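Local coordinates for uncharacterized protein PA2218 (Pseudomonas aeruginosa, PDB 2HDW) that is uncharacterized but has an alpha/beta hydrolase fold and is probably a hydrolase of unknown substrate, at residues S305-S319 with A330-H344. Numbering follows the deposited sequence.
Sequences SPRPILLIHGERAHS and AAEPKELLIVPGASH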
loop_
_atom_site.group_PDB
_atom_site.type_symbol
_atom_site.label_atom_id
_atom_site.label_comp_id
_atom_site.label_asym_id
_atom_site.label_seq_id
_atom_site.Cartn_x
_atom_site.Cartn_y
_atom_site.Cartn_z
ATOM N N SER A 305 8.853 -15.500 9.695
ATOM C CA SER A 305 9.009 -16.125 11.014
ATOM C C SER A 305 10.514 -16.173 11.299
ATOM O O SER A 305 11.313 -16.304 10.371
ATOM C CB SER A 305 8.436 -17.544 10.996
ATOM O OG SER A 305 8.672 -18.217 12.226
ATOM N N PRO A 306 10.923 -16.107 12.581
ATOM C CA PRO A 306 10.162 -15.995 13.833
ATOM C C PRO A 306 9.413 -14.683 14.072
ATOM O O PRO A 306 8.710 -14.557 15.076
ATOM C CB PRO A 306 11.224 -16.229 14.917
ATOM C CG PRO A 306 12.317 -16.950 14.204
ATOM C CD PRO A 306 12.355 -16.266 12.871
ATOM N N ARG A 307 9.574 -13.701 13.189
ATOM C CA ARG A 307 8.870 -12.422 13.354
ATOM C C ARG A 307 7.369 -12.651 13.145
ATOM O O ARG A 307 6.977 -13.470 12.320
ATOM C CB ARG A 307 9.402 -11.388 12.358
ATOM C CG ARG A 307 10.834 -10.953 12.647
ATOM C CD ARG A 307 11.443 -10.232 11.454
ATOM N NE ARG A 307 11.577 -11.120 10.297
ATOM C CZ ARG A 307 11.804 -10.699 9.054
ATOM N NH1 ARG A 307 11.918 -9.401 8.802
ATOM N NH2 ARG A 307 11.916 -11.575 8.063
ATOM N N PRO A 308 6.515 -11.911 13.879
ATOM C CA PRO A 308 5.054 -12.007 13.826
ATOM C C PRO A 308 4.310 -11.293 12.699
ATOM O O PRO A 308 4.702 -10.212 12.254
ATOM C CB PRO A 308 4.645 -11.468 15.185
ATOM C CG PRO A 308 5.590 -10.308 15.329
ATOM C CD PRO A 308 6.927 -10.898 14.869
ATOM N N ILE A 309 3.212 -11.915 12.273
ATOM C CA ILE A 309 2.348 -11.378 11.225
ATOM C C ILE A 309 0.914 -11.321 11.738
ATOM O O ILE A 309 0.431 -12.274 12.348
ATOM C CB ILE A 309 2.304 -12.275 9.973
ATOM C CG1 ILE A 309 3.697 -12.451 9.373
ATOM C CG2 ILE A 309 1.381 -11.659 8.940
ATOM C CD1 ILE A 309 3.705 -13.423 8.212
ATOM N N LEU A 310 0.246 -10.200 11.495
ATOM C CA LEU A 310 -1.149 -10.035 11.884
ATOM C C LEU A 310 -1.891 -9.581 10.633
ATOM O O LEU A 310 -1.718 -8.450 10.185
ATOM C CB LEU A 310 -1.297 -8.977 12.987
ATOM C CG LEU A 310 -2.742 -8.536 13.279
ATOM C CD1 LEU A 310 -3.578 -9.744 13.707
ATOM C CD2 LEU A 310 -2.761 -7.466 14.363
ATOM N N LEU A 311 -2.685 -10.464 10.045
ATOM C CA LEU A 311 -3.445 -10.099 8.859
ATOM C C LEU A 311 -4.857 -9.755 9.323
ATOM O O LEU A 311 -5.509 -10.557 9.989
ATOM C CB LEU A 311 -3.468 -11.257 7.858
ATOM C CG LEU A 311 -2.080 -11.748 7.422
ATOM C CD1 LEU A 311 -1.664 -12.899 8.327
ATOM C CD2 LEU A 311 -2.111 -12.226 5.968
ATOM N N ILE A 312 -5.313 -8.554 8.981
ATOM C CA ILE A 312 -6.634 -8.073 9.380
ATOM C C ILE A 312 -7.546 -7.984 8.157
ATOM O O ILE A 312 -7.124 -7.506 7.111
ATOM C CB ILE A 312 -6.508 -6.673 10.037
ATOM C CG1 ILE A 312 -5.468 -6.733 11.160
ATOM C CG2 ILE A 312 -7.863 -6.207 10.571
ATOM C CD1 ILE A 312 -5.240 -5.415 11.891
ATOM N N HIS A 313 -8.793 -8.434 8.284
ATOM C CA HIS A 313 -9.704 -8.400 7.143
ATOM C C HIS A 313 -11.184 -8.404 7.528
ATOM O O HIS A 313 -11.595 -9.078 8.480
ATOM C CB HIS A 313 -9.424 -9.591 6.214
ATOM C CG HIS A 313 -9.516 -9.255 4.758
ATOM N ND1 HIS A 313 -8.437 -9.348 3.903
ATOM C CD2 HIS A 313 -10.542 -8.776 4.016
ATOM C CE1 HIS A 313 -8.793 -8.936 2.699
ATOM N NE2 HIS A 313 -10.065 -8.583 2.740
ATOM N N GLY A 314 -11.974 -7.641 6.778
ATOM C CA GLY A 314 -13.399 -7.574 7.026
ATOM C C GLY A 314 -14.077 -8.875 6.639
ATOM O O GLY A 314 -13.749 -9.482 5.615
ATOM N N GLU A 315 -15.025 -9.300 7.467
ATOM C CA GLU A 315 -15.782 -10.533 7.266
ATOM C C GLU A 315 -16.509 -10.590 5.919
ATOM O O GLU A 315 -16.540 -11.633 5.262
ATOM C CB GLU A 315 -16.820 -10.675 8.387
ATOM C CG GLU A 315 -17.662 -11.944 8.334
ATOM C CD GLU A 315 -19.042 -11.759 8.967
ATOM O OE1 GLU A 315 -19.250 -10.759 9.685
ATOM O OE2 GLU A 315 -19.921 -12.619 8.747
ATOM N N ARG A 316 -17.096 -9.467 5.520
ATOM C CA ARG A 316 -17.865 -9.407 4.282
ATOM C C ARG A 316 -17.078 -8.931 3.070
ATOM O O ARG A 316 -17.656 -8.731 2.002
ATOM C CB ARG A 316 -19.072 -8.485 4.472
ATOM C CG ARG A 316 -19.827 -8.693 5.780
ATOM C CD ARG A 316 -20.377 -10.100 5.905
ATOM N NE ARG A 316 -21.828 -10.152 5.726
ATOM C CZ ARG A 316 -22.466 -9.799 4.613
ATOM N NH1 ARG A 316 -21.784 -9.358 3.562
ATOM N NH2 ARG A 316 -23.788 -9.902 4.542
ATOM N N ALA A 317 -15.772 -8.749 3.225
ATOM C CA ALA A 317 -14.951 -8.275 2.114
ATOM C C ALA A 317 -14.827 -9.298 0.990
ATOM O O ALA A 317 -14.597 -10.485 1.232
ATOM C CB ALA A 317 -13.562 -7.883 2.620
ATOM N N HIS A 318 -14.988 -8.827 -0.242
ATOM C CA HIS A 318 -14.879 -9.679 -1.425
ATOM C C HIS A 318 -13.449 -10.197 -1.527
ATOM O O HIS A 318 -13.173 -11.220 -2.159
ATOM C CB HIS A 318 -15.173 -8.862 -2.684
ATOM C CG HIS A 318 -14.150 -7.802 -2.957
ATOM N ND1 HIS A 318 -14.055 -6.647 -2.210
ATOM C CD2 HIS A 318 -13.140 -7.750 -3.857
ATOM C CE1 HIS A 318 -13.031 -5.930 -2.636
ATOM N NE2 HIS A 318 -12.457 -6.578 -3.635
ATOM N N SER A 319 -12.541 -9.466 -0.895
ATOM C CA SER A 319 -11.120 -9.782 -0.925
ATOM C C SER A 319 -10.616 -10.575 0.275
ATOM O O SER A 319 -9.416 -10.827 0.388
ATOM C CB SER A 319 -10.342 -8.478 -0.991
ATOM O OG SER A 319 -10.764 -7.658 0.084
ATOM N N ALA A 330 1.730 -18.591 5.276
ATOM C CA ALA A 330 2.657 -18.122 6.306
ATOM C C ALA A 330 2.946 -19.148 7.397
ATOM O O ALA A 330 2.300 -20.189 7.474
ATOM C CB ALA A 330 2.117 -16.844 6.936
ATOM N N ALA A 331 3.919 -18.832 8.248
ATOM C CA ALA A 331 4.311 -19.701 9.352
ATOM C C ALA A 331 4.096 -18.951 10.661
ATOM O O ALA A 331 4.022 -17.726 10.666
ATOM C CB ALA A 331 5.782 -20.088 9.212
ATOM N N GLU A 332 3.985 -19.679 11.769
ATOM C CA GLU A 332 3.800 -19.035 13.069
ATOM C C GLU A 332 5.096 -18.291 13.390
ATOM O O GLU A 332 6.171 -18.704 12.970
ATOM C CB GLU A 332 3.513 -20.075 14.158
ATOM C CG GLU A 332 2.186 -20.820 13.997
ATOM C CD GLU A 332 0.966 -19.950 14.264
ATOM O OE1 GLU A 332 -0.165 -20.426 14.020
ATOM O OE2 GLU A 332 1.127 -18.798 14.722
ATOM N N PRO A 333 5.010 -17.179 14.134
ATOM C CA PRO A 333 3.781 -16.591 14.680
ATOM C C PRO A 333 2.944 -15.837 13.649
ATOM O O PRO A 333 3.441 -14.941 12.959
ATOM C CB PRO A 333 4.304 -15.679 15.783
ATOM C CG PRO A 333 5.612 -15.208 15.221
ATOM C CD PRO A 333 6.202 -16.452 14.606
ATOM N N LYS A 334 1.671 -16.205 13.552
ATOM C CA LYS A 334 0.756 -15.560 12.615
ATOM C C LYS A 334 -0.662 -15.523 13.169
ATOM O O LYS A 334 -1.049 -16.368 13.976
ATOM C CB LYS A 334 0.752 -16.301 11.274
ATOM C CG LYS A 334 0.302 -17.764 11.357
ATOM C CD LYS A 334 0.290 -18.429 9.979
ATOM C CE LYS A 334 -0.135 -19.892 10.062
ATOM N NZ LYS A 334 -0.177 -20.573 8.726
ATOM N N GLU A 335 -1.431 -14.527 12.746
ATOM C CA GLU A 335 -2.815 -14.425 13.177
ATOM C C GLU A 335 -3.677 -13.792 12.107
ATOM O O GLU A 335 -3.305 -12.783 11.510
ATOM C CB GLU A 335 -2.963 -13.589 14.453
ATOM C CG GLU A 335 -4.422 -13.526 14.918
ATOM C CD GLU A 335 -4.666 -12.524 16.030
ATOM O OE1 GLU A 335 -3.780 -12.357 16.893
ATOM O OE2 GLU A 335 -5.756 -11.914 16.048
ATOM N N LEU A 336 -4.828 -14.404 11.863
ATOM C CA LEU A 336 -5.786 -13.870 10.909
ATOM C C LEU A 336 -6.927 -13.314 11.754
ATOM O O LEU A 336 -7.644 -14.060 12.414
ATOM C CB LEU A 336 -6.297 -14.966 9.970
ATOM C CG LEU A 336 -7.494 -14.566 9.097
ATOM C CD1 LEU A 336 -7.244 -13.215 8.430
ATOM C CD2 LEU A 336 -7.741 -15.657 8.053
ATOM N N LEU A 337 -7.071 -11.995 11.750
ATOM C CA LEU A 337 -8.108 -11.329 12.525
ATOM C C LEU A 337 -9.233 -10.866 11.610
ATOM O O LEU A 337 -9.034 -10.004 10.758
ATOM C CB LEU A 337 -7.501 -10.127 13.254
ATOM C CG LEU A 337 -8.390 -9.270 14.154
ATOM C CD1 LEU A 337 -9.006 -10.118 15.268
ATOM C CD2 LEU A 337 -7.538 -8.147 14.745
ATOM N N ILE A 338 -10.418 -11.439 11.800
ATOM C CA ILE A 338 -11.578 -11.090 10.989
ATOM C C ILE A 338 -12.455 -10.065 11.709
ATOM O O ILE A 338 -12.822 -10.259 12.866
ATOM C CB ILE A 338 -12.425 -12.354 10.680
ATOM C CG1 ILE A 338 -11.581 -13.371 9.901
ATOM C CG2 ILE A 338 -13.671 -11.978 9.893
ATOM C CD1 ILE A 338 -10.985 -12.838 8.602
ATOM N N VAL A 339 -12.772 -8.967 11.028
ATOM C CA VAL A 339 -13.619 -7.930 11.603
ATOM C C VAL A 339 -15.057 -8.241 11.213
ATOM O O VAL A 339 -15.428 -8.141 10.038
ATOM C CB VAL A 339 -13.238 -6.536 11.072
ATOM C CG1 VAL A 339 -14.203 -5.488 11.617
ATOM C CG2 VAL A 339 -11.803 -6.206 11.476
ATOM N N PRO A 340 -15.894 -8.612 12.192
ATOM C CA PRO A 340 -17.291 -8.935 11.879
ATOM C C PRO A 340 -18.052 -7.880 11.083
ATOM O O PRO A 340 -18.011 -6.694 11.400
ATOM C CB PRO A 340 -17.908 -9.185 13.257
ATOM C CG PRO A 340 -17.067 -8.333 14.178
ATOM C CD PRO A 340 -15.673 -8.568 13.650
ATOM N N GLY A 341 -18.730 -8.339 10.035
ATOM C CA GLY A 341 -19.544 -7.475 9.196
ATOM C C GLY A 341 -18.883 -6.360 8.409
ATOM O O GLY A 341 -19.583 -5.522 7.842
ATOM N N ALA A 342 -17.555 -6.342 8.346
ATOM C CA ALA A 342 -16.862 -5.285 7.623
ATOM C C ALA A 342 -16.619 -5.607 6.148
ATOM O O ALA A 342 -16.345 -6.755 5.776
ATOM C CB ALA A 342 -15.539 -4.970 8.314
ATOM N N SER A 343 -16.731 -4.586 5.307
ATOM C CA SER A 343 -16.501 -4.747 3.876
ATOM C C SER A 343 -15.032 -4.437 3.629
ATOM O O SER A 343 -14.270 -4.246 4.576
ATOM C CB SER A 343 -17.348 -3.757 3.084
ATOM O OG SER A 343 -16.862 -2.439 3.279
ATOM N N HIS A 344 -14.647 -4.363 2.359
ATOM C CA HIS A 344 -13.267 -4.055 2.006
ATOM C C HIS A 344 -12.957 -2.589 2.299
ATOM O O HIS A 344 -12.044 -2.275 3.075
ATOM C CB HIS A 344 -13.016 -4.354 0.524
ATOM C CG HIS A 344 -11.606 -4.090 0.086
ATOM N ND1 HIS A 344 -11.137 -2.825 -0.191
ATOM C CD2 HIS A 344 -10.549 -4.922 -0.059
ATOM C CE1 HIS A 344 -9.852 -2.889 -0.489
ATOM N NE2 HIS A 344 -9.471 -4.150 -0.414
HETATM O O HOH W 1 5.723 -15.354 10.694
HETATM O O HOH W 2 -11.848 -5.702 4.721
HETATM O O HOH W 3 -15.890 -5.793 -0.278
#
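The Pro333 ring packs into the bend of 306-308 at the start of a parallel strand pair. Pro333 CG is 3.2 Å from Pro306 O and 3.9 Å from Pro308 CB. A cis peptide bond precedes both Pro306 and Pro333. Next to this, Ser305 OG donates to Glu332 O in the carbonyl plane, at 2.7 Å. Ile309 N donates to Pro333 O, and Ile309 CD1 meets Ala330 CB.

Between the ends, strands 309-314 and 334-339 are joined by a regular parallel ladder. Leu310 CD1 lies alongside the extended Glu335 chain, 3.8 Å from its CD.

At the far end, Glu315 N bonds Val339 O. The Glu315 side chain runs on beyond the strand end, beside the type II turn 339-342, with CG anti to the backbone N (chi1 -178°). Glu315 OE1 accepts from Gly341 N, but the modelled 2.5 Å is suspiciously short and its exact length doubtful. Ile338 CG2 packs on Glu315 CB at 3.7 Å. Arg316 N donates to Ala342 O. Beyond this, His344 CB meets the edge of the His318 ring, 3.5 Å from His318 CE1, and the two rings are oblique.

The pair belongs to a beta-alpha-beta unit whose linking helix, 320-329, covers Leu311 and Leu336. Helix 356-366 covers Leu310, Ile312 and Leu337 on the other face. Strand 334-339 is an outermost strand of the sheet within this chain, and strand 309-314 pairs with 197-201 along its other edge.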